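Local coordinates for tRNA delta(2)-isopentenylpyrophosphate transferase (Bacillus halodurans, PDB 3EXA), which probably transfers a dimethylallyl group from dimethylallyl diphosphate to the adenine at position 37 of tRNAs that read codons beginning with uridine, at residues T276-R279 and N280-N283. Sequence-based numbering, arbitrary orientation.
Sequences TWFR and NKAN
Asn280 and Lys281 carry the chain off the last turn of helix 256-279, their backbone N atoms still turned to its carbonyls. Asn280 shares its N-H in two weak hydrogen bonds, i+4 to Thr276 O (N to O 3.1 Å) and i+3 to Trp277 O (3.2 Å), both bent at the hydrogen. One residue on, the i+3 bond stands alone: Lys281 N reaches Phe278 O at 2.8 Å, fairly straight at the hydrogen (156°) but meeting the oxygen from well above the carbonyl plane. Asn280 CB lies 3.4 Å from Trp277 O and approaches the indole obliquely. Trp277 points its CB away from the turn, yet with CG anti to the backbone N (chi1 -177°) the six-membered ring swings back beside Asn280; both residues also pack on Asn157 of the second subunit. This helix end, which as in relatives probably meets the tRNA substrate, leads to 284-288, the outermost strand of this chain's parallel P-loop NTPase-like sheet. Lys281 sets CG 3.4 Å from Trp277 O and 4.5 Å from Phe278 CD2, then bends at chi2 and chi3, carrying NZ to a weak hydrogen bond with Asn106 OD1. Buried Phe278 packs on Val105, close to Gly10 of the predicted ATP site.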
ATOM      1  N   THR A 276      -4.236 -23.138 -24.058  1.00 12.20           N
ATOM      2  CA  THR A 276      -3.620 -21.959 -24.634  1.00 17.00           C
ATOM      3  C   THR A 276      -2.587 -21.382 -23.674  1.00 20.52           C
ATOM      4  O   THR A 276      -1.466 -21.061 -24.068  1.00 30.04           O
ATOM      5  CB  THR A 276      -4.686 -20.897 -24.983  1.00 14.82           C
ATOM      6  OG1 THR A 276      -5.336 -21.277 -26.205  1.00 22.80           O
ATOM      7  CG2 THR A 276      -4.056 -19.520 -25.148  1.00  9.06           C
ATOM      8  N   TRP A 277      -2.948 -21.280 -22.406  1.00 17.16           N
ATOM      9  CA  TRP A 277      -2.021 -20.755 -21.436  1.00 18.19           C
ATOM     10  C   TRP A 277      -0.750 -21.589 -21.343  1.00 18.69           C
ATOM     11  O   TRP A 277       0.340 -21.037 -21.384  1.00 18.13           O
ATOM     12  CB  TRP A 277      -2.669 -20.681 -20.065  1.00 26.53           C
ATOM     13  CG  TRP A 277      -1.778 -20.073 -19.050  1.00 45.39           C
ATOM     14  CD1 TRP A 277      -1.582 -20.508 -17.779  1.00 43.63           C
ATOM     15  CD2 TRP A 277      -0.985 -18.886 -19.202  1.00 58.59           C
ATOM     16  NE1 TRP A 277      -0.713 -19.672 -17.121  1.00 51.69           N
ATOM     17  CE2 TRP A 277      -0.321 -18.672 -17.973  1.00 58.29           C
ATOM     18  CE3 TRP A 277      -0.749 -17.992 -20.263  1.00 58.96           C
ATOM     19  CZ2 TRP A 277       0.538 -17.586 -17.762  1.00 60.48           C
ATOM     20  CZ3 TRP A 277       0.111 -16.911 -20.053  1.00 54.14           C
ATOM     21  CH2 TRP A 277       0.750 -16.726 -18.814  1.00 58.93           C
ATOM     22  N   PHE A 278      -0.867 -22.911 -21.221  1.00 15.57           N
ATOM     23  CA  PHE A 278       0.333 -23.733 -21.113  1.00 16.57           C
ATOM     24  C   PHE A 278       1.128 -23.836 -22.409  1.00 17.90           C
ATOM     25  O   PHE A 278       2.354 -23.929 -22.377  1.00 14.18           O
ATOM     26  CB  PHE A 278      -0.017 -25.125 -20.581  1.00 22.50           C
ATOM     27  CG  PHE A 278      -0.431 -25.115 -19.147  1.00 22.21           C
ATOM     28  CD1 PHE A 278      -1.669 -25.610 -18.765  1.00 27.64           C
ATOM     29  CD2 PHE A 278       0.391 -24.535 -18.183  1.00 27.54           C
ATOM     30  CE1 PHE A 278      -2.094 -25.516 -17.439  1.00 36.92           C
ATOM     31  CE2 PHE A 278      -0.021 -24.433 -16.851  1.00 26.20           C
ATOM     32  CZ  PHE A 278      -1.268 -24.925 -16.477  1.00 25.30           C
ATOM     33  N   ARG A 279       0.427 -23.813 -23.539  1.00 18.13           N
ATOM     34  CA  ARG A 279       1.076 -23.870 -24.843  1.00 23.59           C
ATOM     35  C   ARG A 279       1.947 -22.634 -24.992  1.00 25.11           C
ATOM     36  O   ARG A 279       2.931 -22.631 -25.735  1.00 33.79           O
ATOM     37  CB  ARG A 279       0.039 -23.886 -25.972  1.00 22.96           C
ATOM     38  CG  ARG A 279      -0.492 -25.259 -26.327  1.00 22.76           C
ATOM     39  CD  ARG A 279       0.627 -26.122 -26.888  1.00 33.28           C
ATOM     40  NE  ARG A 279       0.167 -27.431 -27.352  1.00 45.01           N
ATOM     41  CZ  ARG A 279       0.938 -28.300 -28.001  1.00 50.46           C
ATOM     42  NH1 ARG A 279       2.205 -27.997 -28.264  1.00 54.92           N
ATOM     43  NH2 ARG A 279       0.448 -29.467 -28.388  1.00 51.23           N
ATOM     44  N   ASN A 280       1.578 -21.583 -24.271  1.00 28.57           N
ATOM     45  CA  ASN A 280       2.309 -20.324 -24.319  1.00 30.26           C
ATOM     46  C   ASN A 280       3.480 -20.321 -23.346  1.00 33.33           C
ATOM     47  O   ASN A 280       4.235 -19.352 -23.286  1.00 33.26           O
ATOM     48  CB  ASN A 280       1.367 -19.165 -23.988  1.00 32.75           C
ATOM     49  CG  ASN A 280       1.683 -17.918 -24.781  1.00 37.26           C
ATOM     50  OD1 ASN A 280       1.196 -16.833 -24.476  1.00 47.10           O
ATOM     51  ND2 ASN A 280       2.493 -18.072 -25.821  1.00 46.14           N
ATOM     52  N   LYS A 281       3.632 -21.394 -22.574  1.00 29.17           N
ATOM     53  CA  LYS A 281       4.745 -21.472 -21.624  1.00 31.26           C
ATOM     54  C   LYS A 281       5.925 -22.238 -22.230  1.00 26.75           C
ATOM     55  O   LYS A 281       5.789 -23.395 -22.606  1.00 32.90           O
ATOM     56  CB  LYS A 281       4.297 -22.155 -20.326  1.00 27.40           C
ATOM     57  CG  LYS A 281       3.239 -21.387 -19.550  1.00 36.94           C
ATOM     58  CD  LYS A 281       3.719 -21.052 -18.153  1.00 28.40           C
ATOM     59  CE  LYS A 281       4.955 -20.163 -18.190  1.00 35.72           C
ATOM     60  NZ  LYS A 281       5.488 -19.894 -16.821  1.00 29.39           N
ATOM     61  N   ALA A 282       7.078 -21.587 -22.330  1.00 30.23           N
ATOM     62  CA  ALA A 282       8.261 -22.236 -22.884  1.00 40.27           C
ATOM     63  C   ALA A 282       8.820 -23.236 -21.870  1.00 37.98           C
ATOM     64  O   ALA A 282       8.657 -23.056 -20.659  1.00 34.71           O
ATOM     65  CB  ALA A 282       9.325 -21.187 -23.241  1.00 44.28           C
ATOM     66  N   ASN A 283       9.478 -24.281 -22.369  1.00 34.71           N
ATOM     67  CA  ASN A 283      10.052 -25.322 -21.519  1.00 36.68           C
ATOM     68  C   ASN A 283       9.012 -26.377 -21.109  1.00 36.63           C
ATOM     69  O   ASN A 283       9.199 -27.106 -20.132  1.00 37.82           O
ATOM     70  CB  ASN A 283      10.693 -24.696 -20.279  1.00 30.57           C
ATOM     71  CG  ASN A 283      11.828 -23.756 -20.630  1.00 41.16           C
ATOM     72  OD1 ASN A 283      12.257 -22.942 -19.812  1.00 50.18           O
ATOM     73  ND2 ASN A 283      12.328 -23.870 -21.856  1.00 40.39           N
TER